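Local coordinates for GTP-binding protein (Thermus thermophilus, PDB 2DBY) that binds GDP, and probably binds and hydrolyses ATP and associates with the 70S ribosome and its 50S subunit, at residues Asn19-Ala24 with Gly41-Glu46; Asn30-Thr35 with His70-Asp75; Asp47-Ala52 with Thr286-Gly291; Ala281-Thr286 with Val300-Lys305. All coordinates share one frame; numbering follows the deposited sequence.

Contact 1. Residues Asn19-Ala24 with Gly41-Glu46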
loop_
_atom_site.group_PDB
_atom_site.type_symbol
_atom_site.label_atom_id
_atom_site.label_comp_id
_atom_site.label_asym_id
_atom_site.label_seq_id
_atom_site.Cartn_x
_atom_site.Cartn_y
_atom_site.Cartn_z
ATOM N N ASN A 19 16.417 7.399 4.934
ATOM C CA ASN A 19 17.775 7.042 4.471
ATOM C C ASN A 19 17.652 5.589 4.035
ATOM O O ASN A 19 18.172 5.173 2.996
ATOM C CB ASN A 19 18.833 7.089 5.590
ATOM C CG ASN A 19 19.148 8.490 6.049
ATOM O OD1 ASN A 19 19.069 9.434 5.271
ATOM N ND2 ASN A 19 19.514 8.632 7.335
ATOM N N ALA A 20 16.944 4.810 4.839
ATOM C CA ALA A 20 16.768 3.395 4.539
ATOM C C ALA A 20 15.973 3.152 3.258
ATOM O O ALA A 20 16.323 2.300 2.430
ATOM C CB ALA A 20 16.101 2.705 5.717
ATOM N N LEU A 21 14.891 3.900 3.091
ATOM C CA LEU A 21 14.057 3.753 1.926
ATOM C C LEU A 21 14.808 4.157 0.658
ATOM O O LEU A 21 14.683 3.496 -0.371
ATOM C CB LEU A 21 12.790 4.604 2.103
ATOM C CG LEU A 21 11.817 4.024 3.131
ATOM C CD1 LEU A 21 10.745 5.058 3.504
ATOM C CD2 LEU A 21 11.163 2.769 2.538
ATOM N N THR A 22 15.587 5.238 0.719
ATOM C CA THR A 22 16.300 5.637 -0.499
ATOM C C THR A 22 17.363 4.591 -0.856
ATOM O O THR A 22 17.607 4.323 -2.029
ATOM C CB THR A 22 16.875 7.058 -0.358
ATOM O OG1 THR A 22 15.778 7.970 -0.185
ATOM C CG2 THR A 22 17.648 7.479 -1.636
ATOM N N ARG A 23 17.991 3.987 0.141
ATOM C CA ARG A 23 18.956 2.929 -0.173
ATOM C C ARG A 23 18.225 1.733 -0.814
ATOM O O ARG A 23 18.657 1.175 -1.836
ATOM C CB ARG A 23 19.686 2.475 1.106
ATOM C CG ARG A 23 20.673 3.499 1.623
ATOM C CD ARG A 23 21.239 3.044 2.963
ATOM N NE ARG A 23 22.317 3.899 3.481
ATOM C CZ ARG A 23 23.581 3.828 3.057
ATOM N NH1 ARG A 23 23.920 2.960 2.096
ATOM N NH2 ARG A 23 24.511 4.593 3.619
ATOM N N ALA A 24 17.111 1.330 -0.218
ATOM C CA ALA A 24 16.352 0.205 -0.751
ATOM C C ALA A 24 15.893 0.447 -2.192
ATOM O O ALA A 24 15.889 -0.468 -3.028
ATOM C CB ALA A 24 15.154 -0.079 0.155
ATOM N N GLY A 41 10.086 6.726 -4.012
ATOM C CA GLY A 41 10.936 5.578 -4.286
ATOM C C GLY A 41 10.137 4.325 -4.002
ATOM O O GLY A 41 8.999 4.415 -3.538
ATOM N N VAL A 42 10.714 3.168 -4.271
ATOM C CA VAL A 42 9.996 1.928 -4.008
ATOM C C VAL A 42 10.822 0.978 -3.169
ATOM O O VAL A 42 12.052 1.107 -3.075
ATOM C CB VAL A 42 9.608 1.199 -5.309
ATOM C CG1 VAL A 42 8.768 2.101 -6.199
ATOM C CG2 VAL A 42 10.847 0.756 -6.042
ATOM N N VAL A 43 10.138 0.027 -2.539
ATOM C CA VAL A 43 10.803 -0.988 -1.739
ATOM C C VAL A 43 10.493 -2.320 -2.412
ATOM O O VAL A 43 9.337 -2.700 -2.499
ATOM C CB VAL A 43 10.247 -1.045 -0.284
ATOM C CG1 VAL A 43 10.937 -2.191 0.483
ATOM C CG2 VAL A 43 10.480 0.287 0.436
ATOM N N PRO A 44 11.514 -3.015 -2.942
ATOM C CA PRO A 44 11.283 -4.308 -3.598
ATOM C C PRO A 44 10.658 -5.251 -2.544
ATOM O O PRO A 44 11.158 -5.338 -1.410
ATOM C CB PRO A 44 12.691 -4.754 -3.995
ATOM C CG PRO A 44 13.428 -3.447 -4.212
ATOM C CD PRO A 44 12.933 -2.621 -3.021
ATOM N N LEU A 45 9.598 -5.960 -2.923
ATOM C CA LEU A 45 8.881 -6.864 -2.022
ATOM C C LEU A 45 9.490 -8.251 -2.141
ATOM O O LEU A 45 9.496 -8.842 -3.217
ATOM C CB LEU A 45 7.407 -6.945 -2.420
ATOM C CG LEU A 45 6.285 -6.432 -1.521
ATOM C CD1 LEU A 45 4.970 -7.001 -2.056
ATOM C CD2 LEU A 45 6.504 -6.847 -0.062
ATOM N N GLU A 46 10.015 -8.765 -1.040
ATOM C CA GLU A 46 10.615 -10.088 -1.074
ATOM C C GLU A 46 9.476 -11.086 -1.145
ATOM O O GLU A 46 8.435 -10.907 -0.505
ATOM C CB GLU A 46 11.478 -10.295 0.184
ATOM C CG GLU A 46 12.785 -9.530 0.055
ATOM C CD GLU A 46 13.584 -9.428 1.339
ATOM O OE1 GLU A 46 13.495 -10.344 2.176
ATOM O OE2 GLU A 46 14.319 -8.426 1.491
HETATM O O HOH W 1 11.958 3.337 -1.147
#
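Leu21 swings CG away from its own carbonyl carbon (chi1 -72°), while Val43 sets CG1 opposite its backbone N (chi1 177°) and thereby turns CG2 to the helix; the two branches meet obliquely, Leu21 CD2 lying 3.3 Å from Val43 CG2, an unusually close approach for two methyl groups. Ala24, one turn further along, points its CB toward the strand. With so small a side chain the backbones draw close, and Ala24 O rests 3.7 Å from Pro44 CD. Helix 14-25 begins within the P-loop, whose Gly13, Lys14 and Ser15 bind GDP, and here it lies across strand 40-44, the short axes 7.2 Å apart and at 74° to each other. Branched valines suit the extended strand: Val43 serves the helix side, whereas the CB of Val42 points away from the helix, and its side chain packs on His70 and Glu72. The polar link is a water, which donates to Leu21 O at 2.8 Å and, weakly, to Val42 O, bridging two carbonyls that could not bond to each other. Asn25 takes the Val42 N-H on its OD1, and Leu271 of helix 270-281 packs against both Leu21 and Ala24.

Contact 2. Residues Asn30-Thr35 with His70-Asp75. With FMT (formic acid), chain E.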
loop_
_atom_site.group_PDB
_atom_site.type_symbol
_atom_site.label_atom_id
_atom_site.label_comp_id
_atom_site.label_asym_id
_atom_site.label_seq_id
_atom_site.Cartn_x
_atom_site.Cartn_y
_atom_site.Cartn_z
ATOM N N ASN A 30 12.675 -2.458 -11.508
ATOM C CA ASN A 30 11.892 -1.636 -12.431
ATOM C C ASN A 30 11.387 -0.444 -11.656
ATOM O O ASN A 30 10.896 -0.589 -10.530
ATOM C CB ASN A 30 10.699 -2.412 -12.974
ATOM C CG ASN A 30 11.116 -3.598 -13.806
ATOM O OD1 ASN A 30 11.125 -4.747 -13.337
ATOM N ND2 ASN A 30 11.491 -3.330 -15.045
ATOM N N TYR A 31 11.495 0.727 -12.266
ATOM C CA TYR A 31 11.074 1.944 -11.612
ATOM C C TYR A 31 9.855 2.598 -12.207
ATOM O O TYR A 31 9.798 2.839 -13.413
ATOM C CB TYR A 31 12.188 2.983 -11.647
ATOM C CG TYR A 31 13.422 2.609 -10.858
ATOM C CD1 TYR A 31 14.543 2.047 -11.485
ATOM C CD2 TYR A 31 13.458 2.802 -9.481
ATOM C CE1 TYR A 31 15.687 1.689 -10.736
ATOM C CE2 TYR A 31 14.574 2.441 -8.731
ATOM C CZ TYR A 31 15.677 1.896 -9.355
ATOM O OH TYR A 31 16.770 1.599 -8.577
ATOM N N PRO A 32 8.865 2.910 -11.359
ATOM C CA PRO A 32 7.635 3.579 -11.802
ATOM C C PRO A 32 8.141 4.971 -12.197
ATOM O O PRO A 32 9.059 5.517 -11.555
ATOM C CB PRO A 32 6.788 3.638 -10.527
ATOM C CG PRO A 32 7.302 2.474 -9.691
ATOM C CD PRO A 32 8.800 2.564 -9.925
ATOM N N PHE A 33 7.551 5.566 -13.229
ATOM C CA PHE A 33 8.008 6.881 -13.681
ATOM C C PHE A 33 7.970 7.928 -12.567
ATOM O O PHE A 33 8.806 8.827 -12.522
ATOM C CB PHE A 33 7.145 7.359 -14.853
ATOM C CG PHE A 33 7.767 8.480 -15.643
ATOM C CD1 PHE A 33 7.102 9.688 -15.806
ATOM C CD2 PHE A 33 9.003 8.304 -16.259
ATOM C CE1 PHE A 33 7.661 10.709 -16.581
ATOM C CE2 PHE A 33 9.567 9.323 -17.036
ATOM C CZ PHE A 33 8.897 10.518 -17.195
ATOM N N ALA A 34 6.998 7.818 -11.668
ATOM C CA ALA A 34 6.891 8.773 -10.567
ATOM C C ALA A 34 8.151 8.881 -9.724
ATOM O O ALA A 34 8.323 9.881 -9.040
ATOM C CB ALA A 34 5.715 8.405 -9.657
ATOM N N THR A 35 9.025 7.869 -9.757
ATOM C CA THR A 35 10.220 7.924 -8.929
ATOM C C THR A 35 11.256 8.956 -9.393
ATOM O O THR A 35 12.297 9.123 -8.770
ATOM C CB THR A 35 10.907 6.528 -8.758
ATOM O OG1 THR A 35 11.338 6.038 -10.032
ATOM C CG2 THR A 35 9.948 5.525 -8.099
ATOM N N HIS A 70 7.126 -4.442 -6.135
ATOM C CA HIS A 70 7.539 -3.479 -5.126
ATOM C C HIS A 70 6.354 -2.642 -4.650
ATOM O O HIS A 70 5.246 -2.753 -5.191
ATOM C CB HIS A 70 8.588 -2.548 -5.749
ATOM C CG HIS A 70 8.129 -1.884 -7.017
ATOM N ND1 HIS A 70 8.844 -1.942 -8.194
ATOM C CD2 HIS A 70 7.024 -1.150 -7.288
ATOM C CE1 HIS A 70 8.198 -1.275 -9.137
ATOM N NE2 HIS A 70 7.089 -0.786 -8.613
ATOM N N VAL A 71 6.606 -1.815 -3.631
ATOM C CA VAL A 71 5.600 -0.911 -3.074
ATOM C C VAL A 71 6.229 0.483 -3.064
ATOM O O VAL A 71 7.347 0.657 -2.568
ATOM C CB VAL A 71 5.225 -1.290 -1.629
ATOM C CG1 VAL A 71 4.184 -0.278 -1.080
ATOM C CG2 VAL A 71 4.664 -2.690 -1.592
ATOM N N GLU A 72 5.505 1.460 -3.600
ATOM C CA GLU A 72 6.003 2.837 -3.693
ATOM C C GLU A 72 5.642 3.683 -2.464
ATOM O O GLU A 72 4.517 3.631 -1.987
ATOM C CB GLU A 72 5.419 3.475 -4.954
ATOM C CG GLU A 72 5.887 4.895 -5.255
ATOM C CD GLU A 72 5.428 5.349 -6.628
ATOM O OE1 GLU A 72 5.964 4.853 -7.631
ATOM O OE2 GLU A 72 4.525 6.193 -6.707
ATOM N N PHE A 73 6.617 4.460 -1.983
ATOM C CA PHE A 73 6.449 5.312 -0.812
ATOM C C PHE A 73 6.856 6.728 -1.181
ATOM O O PHE A 73 7.835 6.915 -1.915
ATOM C CB PHE A 73 7.345 4.826 0.335
ATOM C CG PHE A 73 6.853 3.568 0.990
ATOM C CD1 PHE A 73 7.304 2.316 0.564
ATOM C CD2 PHE A 73 5.903 3.633 2.007
ATOM C CE1 PHE A 73 6.807 1.144 1.146
ATOM C CE2 PHE A 73 5.400 2.471 2.596
ATOM C CZ PHE A 73 5.847 1.225 2.167
ATOM N N VAL A 74 6.122 7.710 -0.664
ATOM C CA VAL A 74 6.424 9.105 -0.940
ATOM C C VAL A 74 6.726 9.838 0.362
ATOM O O VAL A 74 5.986 9.680 1.345
ATOM C CB VAL A 74 5.214 9.779 -1.596
ATOM C CG1 VAL A 74 5.530 11.250 -1.904
ATOM C CG2 VAL A 74 4.818 9.018 -2.841
ATOM N N ASP A 75 7.805 10.621 0.395
ATOM C CA ASP A 75 8.119 11.388 1.589
ATOM C C ASP A 75 7.244 12.615 1.426
ATOM O O ASP A 75 7.557 13.482 0.596
ATOM C CB ASP A 75 9.588 11.836 1.610
ATOM C CG ASP A 75 9.946 12.634 2.867
ATOM O OD1 ASP A 75 9.038 12.949 3.669
ATOM O OD2 ASP A 75 11.147 12.948 3.057
HETATM C C FMT E . 11.459 -4.189 -7.684
HETATM O O1 FMT E . 11.161 -3.428 -8.572
HETATM O O2 FMT E . 12.676 -4.728 -7.652
#
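Atom O1 of a formic acid molecule, probably taken up from the crystallisation liquor, is gripped by His70 and Asn30: His70 ND1 donates to it over 2.8 Å in a nearly straight bond (173°), and Asn30 N adds a weak one; Ala29 N also bonds to the molecule. The loop 30-35 lies between helix 14-25 and strand 40-44, the position that the first switch region takes in related P-loop GTPases, and it runs beside strand 66-75, whose last residue, Asp75, forms a salt bridge with the GDP-binding Lys14. A chi1 of 54° sets CG of His70 between its backbone N and carbonyl carbon and lifts the ring toward the loop. Formic acid O1 lies at the ring edge near its plane, whereas Asn30 O approaches obliquely, 3.1 Å from His70 CE1, and Pro32 CG obliquely too, 3.4 Å from His70 NE2. With an alanine in place of His70, the formic acid would probably lose its strong donor and Pro32 would be left with a gap beside CG. Glu72 reaches up with an extended chain (chi1 -177°) and runs antiparallel alongside the Pro32 ring, putting OE1 3.2 Å from Pro32 CB; OE2 lies 3.9 Å from the methyl of Ala34, a residue short enough to admit the carboxylate. Val42 flanks Pro32, His70 and Glu72 from the neighbouring strand. Proline stiffens the loop here, and its carbonyl fixes the turn that follows: Pro32 O accepts from Thr35 OG1 at 2.8 Å and from Thr35 N at 3.0 Å.

Contact 3. Residues Asp47-Ala52 with Thr286-Gly291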
loop_
_atom_site.group_PDB
_atom_site.type_symbol
_atom_site.label_atom_id
_atom_site.label_comp_id
_atom_site.label_asym_id
_atom_site.label_seq_id
_atom_site.Cartn_x
_atom_site.Cartn_y
_atom_site.Cartn_z
ATOM N N ASP A 47 9.658 -12.138 -1.928
ATOM C CA ASP A 47 8.595 -13.132 -2.054
ATOM C C ASP A 47 9.226 -14.488 -2.371
ATOM O O ASP A 47 9.754 -14.703 -3.473
ATOM C CB ASP A 47 7.629 -12.691 -3.160
ATOM C CG ASP A 47 6.393 -13.583 -3.263
ATOM O OD1 ASP A 47 5.383 -13.116 -3.832
ATOM O OD2 ASP A 47 6.427 -14.747 -2.791
ATOM N N GLU A 48 9.204 -15.380 -1.378
ATOM C CA GLU A 48 9.782 -16.715 -1.526
ATOM C C GLU A 48 9.108 -17.543 -2.617
ATOM O O GLU A 48 9.704 -18.491 -3.139
ATOM C CB GLU A 48 9.697 -17.480 -0.191
ATOM C CG GLU A 48 10.696 -17.029 0.853
ATOM C CD GLU A 48 12.105 -17.404 0.476
ATOM O OE1 GLU A 48 12.423 -18.615 0.444
ATOM O OE2 GLU A 48 12.894 -16.491 0.192
ATOM N N ARG A 49 7.867 -17.208 -2.959
ATOM C CA ARG A 49 7.180 -17.964 -4.004
ATOM C C ARG A 49 7.924 -17.793 -5.326
ATOM O O ARG A 49 7.888 -18.668 -6.192
ATOM C CB ARG A 49 5.730 -17.493 -4.129
ATOM C CG ARG A 49 4.914 -17.772 -2.866
ATOM C CD ARG A 49 3.535 -17.117 -2.917
ATOM N NE ARG A 49 3.624 -15.647 -2.933
ATOM C CZ ARG A 49 2.576 -14.831 -2.968
ATOM N NH1 ARG A 49 1.354 -15.328 -2.980
ATOM N NH2 ARG A 49 2.747 -13.511 -3.018
ATOM N N LEU A 50 8.625 -16.672 -5.483
ATOM C CA LEU A 50 9.387 -16.476 -6.706
ATOM C C LEU A 50 10.472 -17.552 -6.806
ATOM O O LEU A 50 10.725 -18.089 -7.885
ATOM C CB LEU A 50 10.067 -15.107 -6.706
ATOM C CG LEU A 50 9.128 -13.923 -6.883
ATOM C CD1 LEU A 50 9.924 -12.633 -6.622
ATOM C CD2 LEU A 50 8.580 -13.923 -8.330
ATOM N N TYR A 51 11.133 -17.844 -5.688
ATOM C CA TYR A 51 12.202 -18.840 -5.692
ATOM C C TYR A 51 11.656 -20.246 -5.838
ATOM O O TYR A 51 12.308 -21.107 -6.440
ATOM C CB TYR A 51 13.037 -18.725 -4.414
ATOM C CG TYR A 51 13.818 -17.436 -4.415
ATOM C CD1 TYR A 51 14.771 -17.193 -5.405
ATOM C CD2 TYR A 51 13.521 -16.413 -3.515
ATOM C CE1 TYR A 51 15.406 -15.964 -5.514
ATOM C CE2 TYR A 51 14.152 -15.172 -3.616
ATOM C CZ TYR A 51 15.090 -14.958 -4.624
ATOM O OH TYR A 51 15.694 -13.727 -4.766
ATOM N N ALA A 52 10.467 -20.471 -5.292
ATOM C CA ALA A 52 9.810 -21.769 -5.389
ATOM C C ALA A 52 9.505 -22.028 -6.877
ATOM O O ALA A 52 9.745 -23.123 -7.380
ATOM C CB ALA A 52 8.511 -21.776 -4.564
ATOM N N THR A 286 -0.607 -9.912 -5.630
ATOM C CA THR A 286 0.461 -10.292 -6.528
ATOM C C THR A 286 0.047 -11.445 -7.437
ATOM O O THR A 286 -0.578 -12.390 -6.959
ATOM C CB THR A 286 1.686 -10.822 -5.730
ATOM O OG1 THR A 286 2.146 -9.810 -4.819
ATOM C CG2 THR A 286 2.814 -11.241 -6.672
ATOM N N PHE A 287 0.355 -11.353 -8.734
ATOM C CA PHE A 287 0.141 -12.510 -9.619
ATOM C C PHE A 287 1.499 -12.712 -10.292
ATOM O O PHE A 287 2.338 -11.787 -10.304
ATOM C CB PHE A 287 -1.015 -12.312 -10.632
ATOM C CG PHE A 287 -0.708 -11.402 -11.789
ATOM C CD1 PHE A 287 0.031 -11.856 -12.883
ATOM C CD2 PHE A 287 -1.208 -10.099 -11.812
ATOM C CE1 PHE A 287 0.268 -11.027 -13.986
ATOM C CE2 PHE A 287 -0.975 -9.272 -12.905
ATOM C CZ PHE A 287 -0.237 -9.731 -13.993
ATOM N N PHE A 288 1.750 -13.912 -10.819
ATOM C CA PHE A 288 3.047 -14.206 -11.413
ATOM C C PHE A 288 3.001 -14.639 -12.867
ATOM O O PHE A 288 1.974 -15.094 -13.346
ATOM C CB PHE A 288 3.724 -15.399 -10.681
ATOM C CG PHE A 288 3.868 -15.219 -9.195
ATOM C CD1 PHE A 288 2.907 -15.711 -8.322
ATOM C CD2 PHE A 288 4.978 -14.559 -8.674
ATOM C CE1 PHE A 288 3.049 -15.547 -6.926
ATOM C CE2 PHE A 288 5.133 -14.386 -7.291
ATOM C CZ PHE A 288 4.161 -14.886 -6.414
ATOM N N THR A 289 4.122 -14.461 -13.552
ATOM C CA THR A 289 4.283 -15.040 -14.888
ATOM C C THR A 289 5.502 -15.930 -14.618
ATOM O O THR A 289 6.465 -15.508 -13.959
ATOM C CB THR A 289 4.519 -14.004 -16.010
ATOM O OG1 THR A 289 5.584 -13.110 -15.681
ATOM C CG2 THR A 289 3.239 -13.250 -16.254
ATOM N N ALA A 290 5.471 -17.167 -15.096
ATOM C CA ALA A 290 6.568 -18.072 -14.793
ATOM C C ALA A 290 6.857 -19.048 -15.921
ATOM O O ALA A 290 5.943 -19.610 -16.519
ATOM C CB ALA A 290 6.257 -18.841 -13.516
ATOM N N GLY A 291 8.145 -19.230 -16.177
ATOM C CA GLY A 291 8.597 -20.119 -17.229
ATOM C C GLY A 291 10.105 -20.233 -17.185
ATOM O O GLY A 291 10.770 -19.625 -16.346
HETATM O O HOH W 2 5.222 -10.399 -4.165
HETATM O O HOH W 3 1.220 -11.144 -2.541
#
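Phe288 drives the edge of its ring against Arg49, placing CZ over one face of the guanidinium, 3.6 Å from Arg49 NE, with the two planes 89° apart. The same ring edge meets Asp47 OD1, 3.4 Å from Phe288 CZ, and the methyl Leu50 CD2, 3.6 Å from Phe288 CE2; a large flat side chain is thus met by charged and apolar groups along one rim. Behind this shell, Arg49 bends at chi3 (-65°) to grip Asp47 side-on: Arg49 NE reaches the syn lone pair of Asp47 OD2 at 2.9 Å, almost straight (170°), and Arg49 NH2 reaches Asp47 OD1 at 2.8 Å. Asp47 is also the N-cap, its OD2 accepting from Arg49 N, and the helix start probably stabilises its negative charge. Two waters carry the polar network on from Asp47 OD1 and Arg49 NH2 to Thr286 OG1, which also bonds to Tyr279 OH. With an alanine here instead of Arg49, Asp47 and Asp358, the partner of NH1, would probably lack their cation, and Phe288 CZ its flat cover. Trp329 adds a cation-pi contact to Arg49. Helix 48-57 thereby lies along strand 284-290, while Leu50 also touches Val295 of strand 295-301 and Pro68 of strand 66-75.

Contact 4. Residues Ala281-Thr286 with Val300-Lys305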
loop_
_atom_site.group_PDB
_atom_site.type_symbol
_atom_site.label_atom_id
_atom_site.label_comp_id
_atom_site.label_asym_id
_atom_site.label_seq_id
_atom_site.Cartn_x
_atom_site.Cartn_y
_atom_site.Cartn_z
ATOM N N ALA A 281 -2.670 -1.960 2.719
ATOM C CA ALA A 281 -3.392 -0.688 2.778
ATOM C C ALA A 281 -3.878 -0.280 1.400
ATOM O O ALA A 281 -4.986 0.267 1.252
ATOM C CB ALA A 281 -2.483 0.413 3.360
ATOM N N LEU A 282 -3.058 -0.530 0.387
ATOM C CA LEU A 282 -3.403 -0.172 -0.985
ATOM C C LEU A 282 -4.328 -1.223 -1.628
ATOM O O LEU A 282 -4.709 -1.089 -2.795
ATOM C CB LEU A 282 -2.130 0.005 -1.832
ATOM C CG LEU A 282 -1.220 1.172 -1.413
ATOM C CD1 LEU A 282 0.113 1.151 -2.182
ATOM C CD2 LEU A 282 -1.948 2.473 -1.644
ATOM N N ASP A 283 -4.680 -2.248 -0.851
ATOM C CA ASP A 283 -5.555 -3.352 -1.291
ATOM C C ASP A 283 -5.017 -4.032 -2.543
ATOM O O ASP A 283 -5.744 -4.247 -3.512
ATOM C CB ASP A 283 -6.960 -2.831 -1.578
ATOM C CG ASP A 283 -8.005 -3.936 -1.595
ATOM O OD1 ASP A 283 -9.108 -3.688 -2.124
ATOM O OD2 ASP A 283 -7.737 -5.046 -1.071
ATOM N N LEU A 284 -3.745 -4.405 -2.505
ATOM C CA LEU A 284 -3.115 -5.003 -3.672
ATOM C C LEU A 284 -2.907 -6.499 -3.558
ATOM O O LEU A 284 -2.954 -7.067 -2.464
ATOM C CB LEU A 284 -1.760 -4.339 -3.892
ATOM C CG LEU A 284 -1.806 -2.816 -3.978
ATOM C CD1 LEU A 284 -0.376 -2.285 -4.037
ATOM C CD2 LEU A 284 -2.613 -2.397 -5.211
ATOM N N LEU A 285 -2.687 -7.130 -4.707
ATOM C CA LEU A 285 -2.395 -8.565 -4.740
ATOM C C LEU A 285 -1.327 -8.806 -5.791
ATOM O O LEU A 285 -1.127 -7.994 -6.706
ATOM C CB LEU A 285 -3.663 -9.398 -5.005
ATOM C CG LEU A 285 -4.574 -9.166 -6.207
ATOM C CD1 LEU A 285 -3.993 -9.858 -7.437
ATOM C CD2 LEU A 285 -5.976 -9.731 -5.889
ATOM N N THR A 286 -0.607 -9.912 -5.630
ATOM C CA THR A 286 0.461 -10.292 -6.528
ATOM C C THR A 286 0.047 -11.445 -7.437
ATOM O O THR A 286 -0.578 -12.390 -6.959
ATOM C CB THR A 286 1.686 -10.822 -5.730
ATOM O OG1 THR A 286 2.146 -9.810 -4.819
ATOM C CG2 THR A 286 2.814 -11.241 -6.672
ATOM N N VAL A 300 -1.514 -5.810 -8.975
ATOM C CA VAL A 300 -2.764 -5.195 -9.406
ATOM C C VAL A 300 -3.649 -5.005 -8.187
ATOM O O VAL A 300 -3.478 -5.671 -7.162
ATOM C CB VAL A 300 -3.554 -6.056 -10.429
ATOM C CG1 VAL A 300 -2.775 -6.155 -11.719
ATOM C CG2 VAL A 300 -3.864 -7.403 -9.864
ATOM N N ARG A 301 -4.608 -4.093 -8.293
ATOM C CA ARG A 301 -5.536 -3.856 -7.197
ATOM C C ARG A 301 -6.519 -5.022 -7.088
ATOM O O ARG A 301 -6.906 -5.625 -8.092
ATOM C CB ARG A 301 -6.293 -2.544 -7.462
ATOM C CG ARG A 301 -5.380 -1.342 -7.593
ATOM C CD ARG A 301 -6.102 -0.148 -8.203
ATOM N NE ARG A 301 -5.328 1.077 -8.044
ATOM C CZ ARG A 301 -5.719 2.275 -8.474
ATOM N NH1 ARG A 301 -6.882 2.412 -9.100
ATOM N NH2 ARG A 301 -4.955 3.339 -8.263
ATOM N N ARG A 302 -6.905 -5.365 -5.873
ATOM C CA ARG A 302 -7.867 -6.433 -5.683
ATOM C C ARG A 302 -9.131 -6.033 -6.446
ATOM O O ARG A 302 -9.603 -4.897 -6.328
ATOM C CB ARG A 302 -8.166 -6.610 -4.190
ATOM C CG ARG A 302 -9.275 -7.621 -3.880
ATOM C CD ARG A 302 -9.240 -8.068 -2.416
ATOM N NE ARG A 302 -8.240 -9.117 -2.179
ATOM C CZ ARG A 302 -6.927 -8.915 -2.061
ATOM N NH1 ARG A 302 -6.424 -7.690 -2.146
ATOM N NH2 ARG A 302 -6.111 -9.950 -1.869
ATOM N N GLY A 303 -9.657 -6.959 -7.248
ATOM C CA GLY A 303 -10.851 -6.676 -8.025
ATOM C C GLY A 303 -10.551 -6.623 -9.511
ATOM O O GLY A 303 -11.457 -6.718 -10.342
ATOM N N THR A 304 -9.272 -6.474 -9.837
ATOM C CA THR A 304 -8.794 -6.413 -11.215
ATOM C C THR A 304 -9.066 -7.737 -11.944
ATOM O O THR A 304 -8.756 -8.815 -11.429
ATOM C CB THR A 304 -7.268 -6.121 -11.247
ATOM O OG1 THR A 304 -7.009 -4.853 -10.624
ATOM C CG2 THR A 304 -6.743 -6.089 -12.690
ATOM N N LYS A 305 -9.657 -7.644 -13.134
ATOM C CA LYS A 305 -9.982 -8.822 -13.954
ATOM C C LYS A 305 -8.806 -9.246 -14.817
ATOM O O LYS A 305 -7.857 -8.486 -15.019
ATOM C CB LYS A 305 -11.152 -8.528 -14.891
ATOM C CG LYS A 305 -12.342 -7.877 -14.246
ATOM C CD LYS A 305 -13.095 -8.826 -13.370
ATOM C CE LYS A 305 -14.527 -8.330 -13.187
ATOM N NZ LYS A 305 -15.321 -9.279 -12.371
HETATM O O HOH W 4 -9.076 -2.666 -4.660
#
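Leu285 and Val300 exchange both backbone bonds of an antiparallel hydrogen-bonded pair, Leu285 N to Val300 O at 3.0 Å and Val300 N to Leu285 O at 3.2 Å. Beyond the adjoining non-hydrogen-bonded pair Leu284-Arg301, Arg302 N continues the ladder to Asp283 O at 2.9 Å. Apolar contacts follow the pairing: Leu285 CD1 presses on Val300 CG2 at 3.5 Å, a snug fit of branched side chains on one face of the sheet, and Leu284 CD2 lies 3.8 Å from the aliphatic Arg301 CG. These are the far ends of a beta hairpin, strands 284-290 and 295-301, the latter running parallel to strand 66-75. Segment 281-286 enters it from helix 270-281 through a Schellman motif closed by Asp283 in positive phi. The salt bridge between Asp283 and Arg302, both exposed, lies at the surface. Arg302, bent at chi3 (-81°), brings NH1 3.1 Å from Asp283 OD2, meeting it from above the carboxylate plane, while Leu285 CD2 lies over the centre of one guanidinium face. A water joins Asp283 OD1 to Arg302 O. In the type II turn Arg301-Thr304, Gly303 adopts backbone angles that would jam a CB against the preceding carbonyl, and Arg301 O accepts from Thr304 N and, at 2.6 Å, from Thr304 OG1.

In the fold
Contacts 1 and 3 are buried, contact 4 is partly so and contact 2 lies at the surface. Contacts 1 and 2 meet along strands 40-44 and 66-75, antiparallel neighbours bonded through Gly41-Phe73 and Val43-Val71; contact 1 is apolar with one water, whereas contact 2 turns polar ring and carboxylate groups to a loop. Contacts 3 and 4 share Thr286 and strand 284-290, and touch where Phe287 packs on Val300. Contact 3 sets a GTPase-region helix, stiffened by its own Asp47-Arg49 salt bridge, against strand 284-290 through the edge of Phe288 and two bridging waters, while contact 4 pairs the hairpin's open end, backbone to backbone. Strands 66-75 and 295-301 are parallel neighbours, so one sheet connects all four contacts.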